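Local atomic coordinates of Non-reducing end beta-L-arabinofuranosidase (Bacteroides thetaiotaomicron, PDB entry 5MQO), a protein that probably hydrolyses glycosidic bonds in plant pectin as a family GH127 enzyme, with non-reducing-end beta-L-arabinofuranosidase or aceric acidase as the suggested activities. Residues N322-W327 / A402-L407; T493-K498 / R524-F529; F428-L433 / W445-T450; A644-A649 / D673-P678. All blocks are in the same frame, centred on the assembly; numbering follows the deposited sequence.

Interaction 1 of 4, residues N322-W327 / A402-L407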
loop_
_atom_site.group_PDB
_atom_site.type_symbol
_atom_site.label_atom_id
_atom_site.label_comp_id
_atom_site.label_asym_id
_atom_site.label_seq_id
_atom_site.Cartn_x
_atom_site.Cartn_y
_atom_site.Cartn_z
ATOM N N ASN A 322 -10.904 11.037 15.571
ATOM C CA ASN A 322 -10.431 9.686 15.776
ATOM C C ASN A 322 -9.403 9.329 14.741
ATOM O O ASN A 322 -8.336 8.846 15.086
ATOM C CB ASN A 322 -11.580 8.681 15.746
ATOM C CG ASN A 322 -12.594 8.933 16.852
ATOM O OD1 ASN A 322 -13.694 9.393 16.587
ATOM N ND2 ASN A 322 -12.216 8.647 18.100
ATOM N N LEU A 323 -9.690 9.590 13.478
ATOM C CA LEU A 323 -8.808 9.112 12.401
ATOM C C LEU A 323 -7.455 9.770 12.462
ATOM O O LEU A 323 -6.456 9.095 12.204
ATOM C CB LEU A 323 -9.425 9.288 11.018
ATOM C CG LEU A 323 -10.633 8.393 10.689
ATOM C CD1 LEU A 323 -11.267 8.829 9.363
ATOM C CD2 LEU A 323 -10.269 6.911 10.671
ATOM N N THR A 324 -7.391 11.051 12.853
ATOM C CA THR A 324 -6.075 11.742 12.969
ATOM C C THR A 324 -5.224 11.336 14.182
ATOM O O THR A 324 -4.046 11.288 14.038
ATOM C CB THR A 324 -6.151 13.289 12.817
ATOM O OG1 THR A 324 -7.052 13.846 13.762
ATOM C CG2 THR A 324 -6.674 13.648 11.493
ATOM N N SER A 325 -5.763 10.994 15.339
ATOM C CA SER A 325 -4.864 10.448 16.385
ATOM C C SER A 325 -4.490 8.981 16.136
ATOM O O SER A 325 -3.429 8.545 16.561
ATOM C CB SER A 325 -5.326 10.695 17.848
ATOM O OG SER A 325 -6.696 10.453 17.967
ATOM N N ILE A 326 -5.352 8.233 15.455
ATOM C CA ILE A 326 -5.039 6.846 15.081
ATOM C C ILE A 326 -3.921 6.859 14.014
ATOM O O ILE A 326 -2.976 6.066 14.088
ATOM C CB ILE A 326 -6.299 6.078 14.579
ATOM C CG1 ILE A 326 -7.295 5.943 15.704
ATOM C CG2 ILE A 326 -5.963 4.661 14.113
ATOM C CD1 ILE A 326 -8.621 5.342 15.282
ATOM N N TRP A 327 -4.039 7.744 13.027
ATOM C CA TRP A 327 -3.034 7.820 11.972
ATOM C C TRP A 327 -1.733 8.167 12.655
ATOM O O TRP A 327 -0.741 7.485 12.491
ATOM C CB TRP A 327 -3.396 8.860 10.897
ATOM C CG TRP A 327 -2.325 9.055 9.879
ATOM C CD1 TRP A 327 -2.129 8.329 8.750
ATOM C CD2 TRP A 327 -1.296 10.045 9.907
ATOM N NE1 TRP A 327 -1.019 8.795 8.067
ATOM C CE2 TRP A 327 -0.491 9.852 8.764
ATOM C CE3 TRP A 327 -0.965 11.082 10.795
ATOM C CZ2 TRP A 327 0.631 10.677 8.480
ATOM C CZ3 TRP A 327 0.158 11.899 10.512
ATOM C CH2 TRP A 327 0.936 11.685 9.367
ATOM N N ALA A 402 -0.201 16.524 1.562
ATOM C CA ALA A 402 0.805 15.667 0.927
ATOM C C ALA A 402 1.421 14.594 1.859
ATOM O O ALA A 402 1.977 13.589 1.376
ATOM C CB ALA A 402 1.905 16.526 0.340
ATOM N N LYS A 403 1.344 14.803 3.175
ATOM C CA LYS A 403 1.942 13.862 4.111
ATOM C C LYS A 403 1.273 12.481 4.045
ATOM O O LYS A 403 1.914 11.475 4.321
ATOM C CB LYS A 403 1.926 14.419 5.535
ATOM C CG LYS A 403 0.588 14.313 6.246
ATOM C CD LYS A 403 0.576 15.123 7.522
ATOM C CE LYS A 403 -0.667 14.843 8.349
ATOM N NZ LYS A 403 -0.385 15.105 9.785
ATOM N N TYR A 404 -0.005 12.436 3.685
ATOM C CA TYR A 404 -0.674 11.165 3.462
ATOM C C TYR A 404 -0.204 10.515 2.165
ATOM O O TYR A 404 -0.082 9.297 2.099
ATOM C CB TYR A 404 -2.197 11.340 3.468
ATOM C CG TYR A 404 -2.748 11.831 4.795
ATOM C CD1 TYR A 404 -2.640 11.040 5.957
ATOM C CD2 TYR A 404 -3.353 13.080 4.902
ATOM C CE1 TYR A 404 -3.138 11.483 7.167
ATOM C CE2 TYR A 404 -3.835 13.527 6.107
ATOM C CZ TYR A 404 -3.731 12.725 7.229
ATOM O OH TYR A 404 -4.218 13.170 8.424
ATOM N N ALA A 405 0.081 11.318 1.144
ATOM C CA ALA A 405 0.692 10.791 -0.083
ATOM C C ALA A 405 2.068 10.107 0.114
ATOM O O ALA A 405 2.363 9.113 -0.574
ATOM C CB ALA A 405 0.784 11.872 -1.154
ATOM N N GLU A 406 2.884 10.630 1.027
ATOM C CA GLU A 406 4.172 10.023 1.379
ATOM C C GLU A 406 4.013 8.566 1.828
ATOM O O GLU A 406 4.736 7.666 1.364
ATOM C CB GLU A 406 4.832 10.834 2.502
ATOM C CG GLU A 406 6.269 10.471 2.852
ATOM C CD GLU A 406 7.239 10.587 1.698
ATOM O OE1 GLU A 406 7.142 11.548 0.905
ATOM O OE2 GLU A 406 8.114 9.709 1.576
ATOM N N LEU A 407 3.030 8.336 2.690
ATOM C CA LEU A 407 2.732 7.000 3.205
ATOM C C LEU A 407 2.206 6.036 2.174
ATOM O O LEU A 407 2.545 4.844 2.218
ATOM C CB LEU A 407 1.791 7.100 4.415
ATOM C CG LEU A 407 2.737 7.475 5.579
ATOM C CD1 LEU A 407 2.154 8.508 6.480
ATOM C CD2 LEU A 407 3.150 6.240 6.363
#
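Tyr-404 presents the edge of its ring to one face of the Trp-327 indole. The T-shaped pair has 4.7 Å between the Tyr-404 ring centroid and that of the five-membered ring of Trp-327, with the planes at 69°. CE1 of Tyr-404 is the atom sitting over the indole, 3.5 Å from Trp-327 CE2 and displaced toward the rim. The indole reaches across because its CG stands opposite the backbone N (chi1 174°), which carries the ring from one helix toward the other. The axes of segments 322-327 and 402-407 come no closer than 13.7 Å, at 48° to each other, so long side chains have to bridge the space between them. The helices they lie on, 317-333 and 402-416, belong to the GH127 catalytic domain, which in this family is an (alpha/alpha)6 barrel. Helix 382-399 of the same domain contributes Asn-392, whose OD1 accepts a hydrogen bond from Trp-327 NE1, which would restrain the turn of the indole. Leu-407 comes from the opposite direction and puts CD1 at the indole edge, 3.3 Å from Trp-327 CZ2. Lys-403 runs out extended and reaches the ring obliquely, its NZ 3.3 Å from Trp-327 CZ3. Farther out, the Tyr-404 hydroxyl OH touches Thr-324 CG2 at 4.0 Å.

Interaction 2 of 4, residues T493-K498 / R524-F529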
loop_
_atom_site.group_PDB
_atom_site.type_symbol
_atom_site.label_atom_id
_atom_site.label_comp_id
_atom_site.label_asym_id
_atom_site.label_seq_id
_atom_site.Cartn_x
_atom_site.Cartn_y
_atom_site.Cartn_z
ATOM N N THR A 493 -6.840 12.805 -19.131
ATOM C CA THR A 493 -8.139 13.058 -18.523
ATOM C C THR A 493 -8.912 14.030 -19.396
ATOM O O THR A 493 -8.379 14.578 -20.359
ATOM C CB THR A 493 -8.016 13.674 -17.114
ATOM O OG1 THR A 493 -9.314 13.749 -16.514
ATOM C CG2 THR A 493 -7.413 15.105 -17.134
ATOM N N ASN A 494 -10.178 14.227 -19.044
ATOM C CA ASN A 494 -10.980 15.330 -19.551
ATOM C C ASN A 494 -10.992 16.347 -18.433
ATOM O O ASN A 494 -11.243 15.976 -17.294
ATOM C CB ASN A 494 -12.410 14.873 -19.883
ATOM C CG ASN A 494 -13.103 15.802 -20.869
ATOM O OD1 ASN A 494 -13.387 16.968 -20.563
ATOM N ND2 ASN A 494 -13.367 15.293 -22.066
ATOM N N TRP A 495 -10.708 17.612 -18.743
ATOM C CA TRP A 495 -10.592 18.632 -17.700
ATOM C C TRP A 495 -11.823 19.550 -17.614
ATOM O O TRP A 495 -11.882 20.592 -18.247
ATOM C CB TRP A 495 -9.274 19.418 -17.806
ATOM C CG TRP A 495 -8.980 20.097 -16.501
ATOM C CD1 TRP A 495 -8.669 19.498 -15.274
ATOM C CD2 TRP A 495 -9.047 21.490 -16.260
ATOM N NE1 TRP A 495 -8.523 20.463 -14.303
ATOM C CE2 TRP A 495 -8.751 21.694 -14.875
ATOM C CE3 TRP A 495 -9.326 22.599 -17.075
ATOM C CZ2 TRP A 495 -8.719 22.976 -14.300
ATOM C CZ3 TRP A 495 -9.301 23.878 -16.508
ATOM C CH2 TRP A 495 -8.995 24.058 -15.131
ATOM N N LYS A 496 -12.783 19.134 -16.779
ATOM C CA LYS A 496 -14.085 19.791 -16.606
ATOM C C LYS A 496 -14.872 19.657 -17.902
ATOM O O LYS A 496 -14.548 18.798 -18.729
ATOM C CB LYS A 496 -13.926 21.251 -16.160
ATOM C CG LYS A 496 -12.843 21.452 -15.102
ATOM C CD LYS A 496 -13.205 22.520 -14.077
ATOM C CE LYS A 496 -11.982 23.179 -13.467
ATOM N NZ LYS A 496 -12.356 24.267 -12.529
ATOM N N ASP A 497 -15.909 20.473 -18.081
ATOM C CA ASP A 497 -16.605 20.575 -19.373
ATOM C C ASP A 497 -15.768 21.458 -20.336
ATOM O O ASP A 497 -16.178 22.575 -20.669
ATOM C CB ASP A 497 -18.042 21.129 -19.154
ATOM C CG ASP A 497 -18.985 20.906 -20.363
ATOM O OD1 ASP A 497 -18.539 20.419 -21.426
ATOM O OD2 ASP A 497 -20.193 21.225 -20.239
ATOM N N LYS A 498 -14.599 20.953 -20.760
ATOM C CA LYS A 498 -13.641 21.710 -21.608
ATOM C C LYS A 498 -12.986 20.898 -22.732
ATOM O O LYS A 498 -12.750 21.436 -23.799
ATOM C CB LYS A 498 -12.514 22.329 -20.774
ATOM C CG LYS A 498 -12.932 23.259 -19.626
ATOM C CD LYS A 498 -12.660 24.737 -19.923
ATOM C CE LYS A 498 -12.809 25.629 -18.688
ATOM N NZ LYS A 498 -14.134 26.304 -18.614
ATOM N N ARG A 524 -8.414 24.371 -25.338
ATOM C CA ARG A 524 -8.176 25.804 -25.614
ATOM C C ARG A 524 -8.892 26.754 -24.654
ATOM O O ARG A 524 -8.391 27.841 -24.393
ATOM C CB ARG A 524 -8.512 26.172 -27.076
ATOM C CG ARG A 524 -7.440 25.771 -28.100
ATOM C CD ARG A 524 -7.864 26.055 -29.550
ATOM N NE ARG A 524 -7.021 25.356 -30.538
ATOM C CZ ARG A 524 -7.286 25.225 -31.845
ATOM N NH1 ARG A 524 -8.384 25.748 -32.387
ATOM N NH2 ARG A 524 -6.435 24.556 -32.627
ATOM N N LYS A 525 -10.039 26.337 -24.121
ATOM C CA LYS A 525 -10.834 27.184 -23.225
ATOM C C LYS A 525 -10.562 26.991 -21.723
ATOM O O LYS A 525 -11.286 27.556 -20.900
ATOM C CB LYS A 525 -12.331 26.987 -23.514
ATOM C CG LYS A 525 -12.776 27.452 -24.902
ATOM C CD LYS A 525 -12.727 28.972 -25.080
ATOM C CE LYS A 525 -13.399 29.400 -26.380
ATOM N NZ LYS A 525 -13.637 30.864 -26.422
ATOM N N ALA A 526 -9.538 26.209 -21.357
ATOM C CA ALA A 526 -9.097 26.121 -19.950
ATOM C C ALA A 526 -8.427 27.431 -19.622
ATOM O O ALA A 526 -7.837 28.056 -20.505
ATOM C CB ALA A 526 -8.134 24.963 -19.735
ATOM N N GLY A 527 -8.534 27.868 -18.374
ATOM C CA GLY A 527 -8.017 29.183 -17.998
ATOM C C GLY A 527 -6.551 29.067 -17.674
ATOM O O GLY A 527 -5.785 28.390 -18.370
ATOM N N ALA A 528 -6.157 29.758 -16.614
ATOM C CA ALA A 528 -5.009 29.332 -15.820
ATOM C C ALA A 528 -5.516 28.181 -14.958
ATOM O O ALA A 528 -6.688 28.146 -14.581
ATOM C CB ALA A 528 -4.485 30.458 -14.942
ATOM N N PHE A 529 -4.634 27.224 -14.704
ATOM C CA PHE A 529 -4.871 26.155 -13.736
ATOM C C PHE A 529 -3.508 25.632 -13.313
ATOM O O PHE A 529 -2.516 25.836 -14.038
ATOM C CB PHE A 529 -5.745 25.043 -14.331
ATOM C CG PHE A 529 -5.108 24.306 -15.472
ATOM C CD1 PHE A 529 -5.181 24.803 -16.762
ATOM C CD2 PHE A 529 -4.439 23.119 -15.262
ATOM C CE1 PHE A 529 -4.584 24.126 -17.825
ATOM C CE2 PHE A 529 -3.835 22.437 -16.315
ATOM C CZ PHE A 529 -3.913 22.935 -17.602
#
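Phe-529 lies over one face of the Trp-495 indole, where two loops meet at one end of the beta-sandwich that forms the GH127 middle domain. The first loop leaves strand 489-494 of the seven-stranded sheet, and the second leads into strand 529-535 of the five-stranded sheet, so the contact joins the two layers. The aromatic planes are 34° apart, neither a stack nor a T-shape, and the side chains slide past each other in opposite directions. Phe-529 CB makes the close approach, 3.5 Å from Trp-495 CH2. Beside it, Ala-526 CB meets Trp-495 CZ3 obliquely at 3.6 Å. The indole is swung toward the second loop with its CG anti to the backbone N (chi1 -161°).

In the next shell, Leu-501 of strand 500-506 packs against both Trp-495 and Phe-529. Trp-567 meets the Phe-529 ring and donates a hydrogen bond from its NE1 to Phe-529 O. Lys-496 CE lies on the opposite indole face, and its NZ hydrogen-bonds to Pro-478 O. Toward the exposed end, Lys-498 bends at chi2 and chi4 as it crosses to the backbone of Lys-525, where Lys-498 CD comes 3.3 Å from Lys-525 O.

Interaction 3 of 4, residues F428-L433 / W445-T450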
loop_
_atom_site.group_PDB
_atom_site.type_symbol
_atom_site.label_atom_id
_atom_site.label_comp_id
_atom_site.label_asym_id
_atom_site.label_seq_id
_atom_site.Cartn_x
_atom_site.Cartn_y
_atom_site.Cartn_z
ATOM N N PHE A 428 4.850 -13.548 -0.597
ATOM C CA PHE A 428 4.995 -13.590 0.850
ATOM C C PHE A 428 3.654 -13.361 1.516
ATOM O O PHE A 428 2.926 -12.449 1.119
ATOM C CB PHE A 428 5.910 -12.443 1.375
ATOM C CG PHE A 428 7.377 -12.748 1.383
ATOM C CD1 PHE A 428 7.865 -13.979 1.835
ATOM C CD2 PHE A 428 8.275 -11.776 0.994
ATOM C CE1 PHE A 428 9.215 -14.232 1.854
ATOM C CE2 PHE A 428 9.623 -12.033 0.995
ATOM C CZ PHE A 428 10.098 -13.258 1.429
ATOM N N TYR A 429 3.405 -14.116 2.582
ATOM C CA TYR A 429 2.423 -13.733 3.597
ATOM C C TYR A 429 3.040 -12.714 4.601
ATOM O O TYR A 429 2.603 -11.558 4.640
ATOM C CB TYR A 429 1.917 -14.971 4.321
ATOM C CG TYR A 429 0.694 -14.769 5.206
ATOM C CD1 TYR A 429 -0.588 -14.557 4.652
ATOM C CD2 TYR A 429 0.798 -14.844 6.591
ATOM C CE1 TYR A 429 -1.712 -14.410 5.469
ATOM C CE2 TYR A 429 -0.314 -14.695 7.410
ATOM C CZ TYR A 429 -1.563 -14.486 6.852
ATOM O OH TYR A 429 -2.643 -14.336 7.674
ATOM N N THR A 430 4.050 -13.130 5.393
ATOM C CA THR A 430 4.808 -12.210 6.260
ATOM C C THR A 430 5.897 -11.404 5.495
ATOM O O THR A 430 6.476 -11.886 4.517
ATOM C CB THR A 430 5.511 -12.958 7.414
ATOM O OG1 THR A 430 6.259 -14.064 6.892
ATOM C CG2 THR A 430 4.526 -13.451 8.406
ATOM N N ASN A 431 6.184 -10.203 5.998
ATOM C CA ASN A 431 7.246 -9.340 5.511
ATOM C C ASN A 431 8.202 -8.947 6.652
ATOM O O ASN A 431 8.198 -7.795 7.106
ATOM C CB ASN A 431 6.651 -8.091 4.896
ATOM C CG ASN A 431 5.996 -8.374 3.593
ATOM O OD1 ASN A 431 6.651 -8.426 2.550
ATOM N ND2 ASN A 431 4.710 -8.580 3.634
ATOM N N PRO A 432 9.057 -9.887 7.081
ATOM C CA PRO A 432 9.976 -9.585 8.163
ATOM C C PRO A 432 11.035 -8.556 7.772
ATOM O O PRO A 432 11.287 -8.356 6.590
ATOM C CB PRO A 432 10.629 -10.956 8.451
ATOM C CG PRO A 432 10.620 -11.658 7.155
ATOM C CD PRO A 432 9.432 -11.133 6.385
ATOM N N LEU A 433 11.652 -7.936 8.777
ATOM C CA LEU A 433 12.799 -7.056 8.560
ATOM C C LEU A 433 14.138 -7.678 8.911
ATOM O O LEU A 433 15.132 -6.968 8.988
ATOM C CB LEU A 433 12.604 -5.783 9.364
ATOM C CG LEU A 433 11.710 -4.729 8.691
ATOM C CD1 LEU A 433 10.213 -5.060 8.878
ATOM C CD2 LEU A 433 12.105 -3.334 9.222
ATOM N N TRP A 445 4.308 -19.438 8.750
ATOM C CA TRP A 445 4.334 -18.867 7.390
ATOM C C TRP A 445 5.730 -18.931 6.779
ATOM O O TRP A 445 6.721 -18.628 7.447
ATOM C CB TRP A 445 3.716 -17.438 7.293
ATOM C CG TRP A 445 2.465 -17.342 8.064
ATOM C CD1 TRP A 445 2.222 -16.532 9.136
ATOM C CD2 TRP A 445 1.301 -18.156 7.901
ATOM N NE1 TRP A 445 0.955 -16.762 9.633
ATOM C CE2 TRP A 445 0.369 -17.759 8.897
ATOM C CE3 TRP A 445 0.948 -19.187 7.007
ATOM C CZ2 TRP A 445 -0.900 -18.356 9.025
ATOM C CZ3 TRP A 445 -0.321 -19.788 7.134
ATOM C CH2 TRP A 445 -1.226 -19.367 8.139
ATOM N N PRO A 446 5.808 -19.347 5.496
ATOM C CA PRO A 446 7.121 -19.476 4.858
ATOM C C PRO A 446 7.894 -18.151 4.793
ATOM O O PRO A 446 7.297 -17.062 4.792
ATOM C CB PRO A 446 6.782 -19.998 3.454
ATOM C CG PRO A 446 5.367 -19.578 3.215
ATOM C CD PRO A 446 4.702 -19.631 4.555
ATOM N N LYS A 447 9.216 -18.266 4.768
ATOM C CA LYS A 447 10.088 -17.105 4.715
ATOM C C LYS A 447 10.869 -17.031 3.411
ATOM O O LYS A 447 11.792 -16.235 3.272
ATOM C CB LYS A 447 10.994 -17.096 5.948
ATOM C CG LYS A 447 10.241 -17.006 7.278
ATOM C CD LYS A 447 9.516 -15.673 7.441
ATOM C CE LYS A 447 8.851 -15.505 8.803
ATOM N NZ LYS A 447 7.501 -16.125 8.936
ATOM N N GLU A 448 10.460 -17.842 2.448
ATOM C CA GLU A 448 10.794 -17.647 1.054
ATOM C C GLU A 448 9.472 -17.521 0.339
ATOM O O GLU A 448 8.499 -18.166 0.735
ATOM C CB GLU A 448 11.557 -18.845 0.547
ATOM C CG GLU A 448 12.910 -19.002 1.227
ATOM C CD GLU A 448 13.763 -20.095 0.592
ATOM O OE1 GLU A 448 14.202 -21.014 1.331
ATOM O OE2 GLU A 448 13.987 -20.034 -0.650
ATOM N N ARG A 449 9.402 -16.685 -0.694
ATOM C CA ARG A 449 8.137 -16.527 -1.440
ATOM C C ARG A 449 7.744 -17.839 -2.085
ATOM O O ARG A 449 8.597 -18.601 -2.525
ATOM C CB ARG A 449 8.214 -15.412 -2.488
ATOM C CG ARG A 449 8.255 -14.031 -1.873
ATOM C CD ARG A 449 8.102 -12.910 -2.880
ATOM N NE ARG A 449 8.676 -11.689 -2.324
ATOM C CZ ARG A 449 9.981 -11.403 -2.272
ATOM N NH1 ARG A 449 10.893 -12.237 -2.778
ATOM N NH2 ARG A 449 10.384 -10.274 -1.694
ATOM N N THR A 450 6.449 -18.100 -2.120
ATOM C CA THR A 450 5.921 -19.356 -2.645
ATOM C C THR A 450 4.812 -19.094 -3.663
ATOM O O THR A 450 4.101 -18.078 -3.578
ATOM C CB THR A 450 5.428 -20.289 -1.508
ATOM O OG1 THR A 450 5.166 -21.585 -2.049
ATOM C CG2 THR A 450 4.166 -19.779 -0.837
#
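Arg-449 lies across the ring of Phe-428, and its side chain can be followed outward atom by atom. From CB the chain turns so that CG stands beside the backbone N (chi1 -71°), which sets CG over the centre of the phenyl face in a CH-pi contact, 3.5 Å from the Phe-428 ring centroid and almost on its normal. CD continues past the ring, 4.0 Å from Phe-428 CD2. NE then approaches that same carbon, with Arg-449 NE to Phe-428 CD2 at 3.3 Å. At the tip, CZ and NH2 both come close to Phe-428 CE2, which lies over one face of the guanidinium, although the two flat groups are inclined at 49°. All three guanidinium nitrogens are hydrogen-bonded; NH2 goes to Ser-418 O and NH1 to Trp-682 O, and the Trp-682 ring adds a cation-pi contact.

The Phe-428 edge meets backbone, with CE1 3.6 Å from Lys-447 O. Lys-447 bends back so that its NZ donates to Thr-430 OG1 at 3.2 Å and to Trp-445 O at 3.0 Å; Tyr-345 OH is a further partner. Beyond it, the edge of Tyr-429 points at the face of Trp-445 with the planes at 53° and centroids of the Tyr-429 ring and the Trp-445 five-membered ring 4.3 Å apart, while Tyr-429 OH bonds Gln-365. This is a junction of two irregular loops in the catalytic domain, closed onto the C-terminal domain through an arginine held against the aromatic rings of Phe-428 and Trp-682.

Interaction 4 of 4, residues A644-A649 / D673-P678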
loop_
_atom_site.group_PDB
_atom_site.type_symbol
_atom_site.label_atom_id
_atom_site.label_comp_id
_atom_site.label_asym_id
_atom_site.label_seq_id
_atom_site.Cartn_x
_atom_site.Cartn_y
_atom_site.Cartn_z
ATOM N N ALA A 644 21.754 -0.925 -6.772
ATOM C CA ALA A 644 22.403 -1.336 -5.521
ATOM C C ALA A 644 23.293 -0.194 -4.997
ATOM O O ALA A 644 23.527 0.777 -5.690
ATOM C CB ALA A 644 23.203 -2.628 -5.706
ATOM N N LEU A 645 23.732 -0.298 -3.752
ATOM C CA LEU A 645 24.610 0.698 -3.164
ATOM C C LEU A 645 25.818 -0.082 -2.675
ATOM O O LEU A 645 25.661 -1.085 -1.984
ATOM C CB LEU A 645 23.907 1.447 -2.020
ATOM C CG LEU A 645 22.561 2.126 -2.364
ATOM C CD1 LEU A 645 21.706 2.415 -1.115
ATOM C CD2 LEU A 645 22.789 3.384 -3.182
ATOM N N GLU A 646 27.010 0.331 -3.102
ATOM C CA GLU A 646 28.252 -0.382 -2.797
ATOM C C GLU A 646 29.104 0.491 -1.913
ATOM O O GLU A 646 29.169 1.716 -2.116
ATOM C CB GLU A 646 29.020 -0.694 -4.067
ATOM C CG GLU A 646 28.402 -1.795 -4.916
ATOM C CD GLU A 646 29.101 -2.010 -6.255
ATOM O OE1 GLU A 646 30.158 -1.366 -6.541
ATOM O OE2 GLU A 646 28.565 -2.843 -7.018
ATOM N N GLY A 647 29.751 -0.135 -0.935
ATOM C CA GLY A 647 30.611 0.581 -0.011
ATOM C C GLY A 647 31.373 -0.332 0.929
ATOM O O GLY A 647 31.250 -1.579 0.870
ATOM N N LYS A 648 32.152 0.310 1.800
ATOM C CA LYS A 648 33.038 -0.378 2.717
ATOM C C LYS A 648 32.506 -0.230 4.139
ATOM O O LYS A 648 32.559 0.863 4.754
ATOM C CB LYS A 648 34.454 0.178 2.599
ATOM C CG LYS A 648 35.474 -0.595 3.442
ATOM C CD LYS A 648 36.827 -0.746 2.733
ATOM C CE LYS A 648 36.736 -1.843 1.678
ATOM N NZ LYS A 648 37.764 -1.782 0.623
ATOM N N ALA A 649 31.969 -1.344 4.638
ATOM C CA ALA A 649 31.421 -1.443 5.986
ATOM C C ALA A 649 32.550 -1.794 6.946
ATOM O O ALA A 649 33.603 -2.217 6.508
ATOM C CB ALA A 649 30.360 -2.521 6.007
ATOM N N ASP A 673 33.737 -5.179 1.978
ATOM C CA ASP A 673 32.904 -4.682 0.896
ATOM C C ASP A 673 31.523 -5.313 1.110
ATOM O O ASP A 673 31.411 -6.545 1.301
ATOM C CB ASP A 673 33.463 -5.051 -0.515
ATOM C CG ASP A 673 34.801 -4.323 -0.880
ATOM O OD1 ASP A 673 35.367 -3.585 -0.047
ATOM O OD2 ASP A 673 35.301 -4.513 -2.019
ATOM N N ILE A 674 30.497 -4.454 1.116
ATOM C CA ILE A 674 29.099 -4.876 1.122
ATOM C C ILE A 674 28.399 -4.234 -0.056
ATOM O O ILE A 674 28.853 -3.236 -0.619
ATOM C CB ILE A 674 28.361 -4.499 2.427
ATOM C CG1 ILE A 674 28.306 -2.974 2.647
ATOM C CG2 ILE A 674 29.030 -5.151 3.631
ATOM C CD1 ILE A 674 27.271 -2.560 3.670
ATOM N N ARG A 675 27.270 -4.816 -0.404
ATOM C CA ARG A 675 26.363 -4.221 -1.351
ATOM C C ARG A 675 24.943 -4.284 -0.768
ATOM O O ARG A 675 24.486 -5.351 -0.331
ATOM C CB ARG A 675 26.501 -4.968 -2.660
ATOM C CG ARG A 675 25.368 -4.747 -3.611
ATOM C CD ARG A 675 25.717 -5.162 -5.015
ATOM N NE ARG A 675 25.921 -6.597 -5.179
ATOM C CZ ARG A 675 25.827 -7.231 -6.349
ATOM N NH1 ARG A 675 25.499 -6.577 -7.472
ATOM N NH2 ARG A 675 26.044 -8.540 -6.400
ATOM N N LEU A 676 24.266 -3.135 -0.731
ATOM C CA LEU A 676 22.852 -3.062 -0.315
ATOM C C LEU A 676 21.936 -3.118 -1.526
ATOM O O LEU A 676 22.262 -2.552 -2.565
ATOM C CB LEU A 676 22.599 -1.785 0.472
ATOM C CG LEU A 676 23.509 -1.595 1.696
ATOM C CD1 LEU A 676 23.109 -0.371 2.521
ATOM C CD2 LEU A 676 23.489 -2.824 2.587
ATOM N N ILE A 677 20.813 -3.826 -1.406
ATOM C CA ILE A 677 19.772 -3.824 -2.455
ATOM C C ILE A 677 18.449 -3.371 -1.854
ATOM O O ILE A 677 18.300 -3.350 -0.624
ATOM C CB ILE A 677 19.578 -5.206 -3.147
ATOM C CG1 ILE A 677 19.018 -6.255 -2.181
ATOM C CG2 ILE A 677 20.879 -5.698 -3.771
ATOM C CD1 ILE A 677 18.366 -7.424 -2.888
ATOM N N PRO A 678 17.482 -3.009 -2.704
ATOM C CA PRO A 678 16.207 -2.564 -2.163
ATOM C C PRO A 678 15.497 -3.686 -1.437
ATOM O O PRO A 678 15.562 -4.839 -1.874
ATOM C CB PRO A 678 15.416 -2.164 -3.412
ATOM C CG PRO A 678 16.464 -1.844 -4.416
ATOM C CD PRO A 678 17.487 -2.903 -4.163
#
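Leu-645 pairs with Leu-676 and Gly-647 with Ile-674 in an antiparallel strand pair of the beta-rich GH127 C-terminal domain. The N-to-C directions of the two segments are 160° apart, and both pairs are hydrogen-bonded ones, each joined by two N-H to O=C bonds. Between and beyond them, Glu-646 with Arg-675 and Lys-648 with Asp-673 are non-hydrogen-bonded pairs whose side chains leave on the other face.

On the leucine face, Leu-645 CB and Leu-676 CB stand 4.3 Å apart. Both side chains are buried and touch Val-599 of strand 596-601, while strand 604-609 adds Tyr-606 against Leu-645 and Leu-608 against Leu-676. Ile-674 places CG1 between its backbone N and carbonyl carbon (chi1 62°). With this rotamer both of its methyls, CG2 and CD1, meet the Ala-649 methyl: Ile-674 CG2 is 3.8 Å and Ile-674 CD1 3.9 Å from Ala-649 CB. Gly-647, across from Ile-674, brings no side chain to this face.

The charged face is more open. Arg-675 bends at chi3 (67°), and its NE makes a long, weak ion pair with Asp-612. Glu-646 lies beside it and points the same way, but the charges do not touch, with Glu-646 OE2 and Arg-675 NH1 4.9 Å apart. Lys-648 reaches Asp-673, though the position of OD1 in that salt bridge is doubtful. At the other end the aliphatic part of Arg-675 covers a small neighbour, its CD 3.6 Å from Ala-644 CB.

From the N terminus, the four contacts follow one another in series, and none nests in or crosses another. Interaction 1 comes first and closes the longest loop, with 74 residues between segments 322-327 and 402-407. Interaction 3 follows with the shortest, spanning strand 434-435. Both belong to the catalytic domain, on opposite sides of the chain's centre, with their own centres 27 Å apart. Interaction 2 then brings together two loops of the middle domain, around strands 500-506 and 514-521. Interaction 4 comes last, pairing strands 640-651 and 670-678 in the C-terminal domain. It lies nearest to interaction 3, about 8 Å between nearest atoms, whereas interactions 2 and 4 are 48 Å apart between centres.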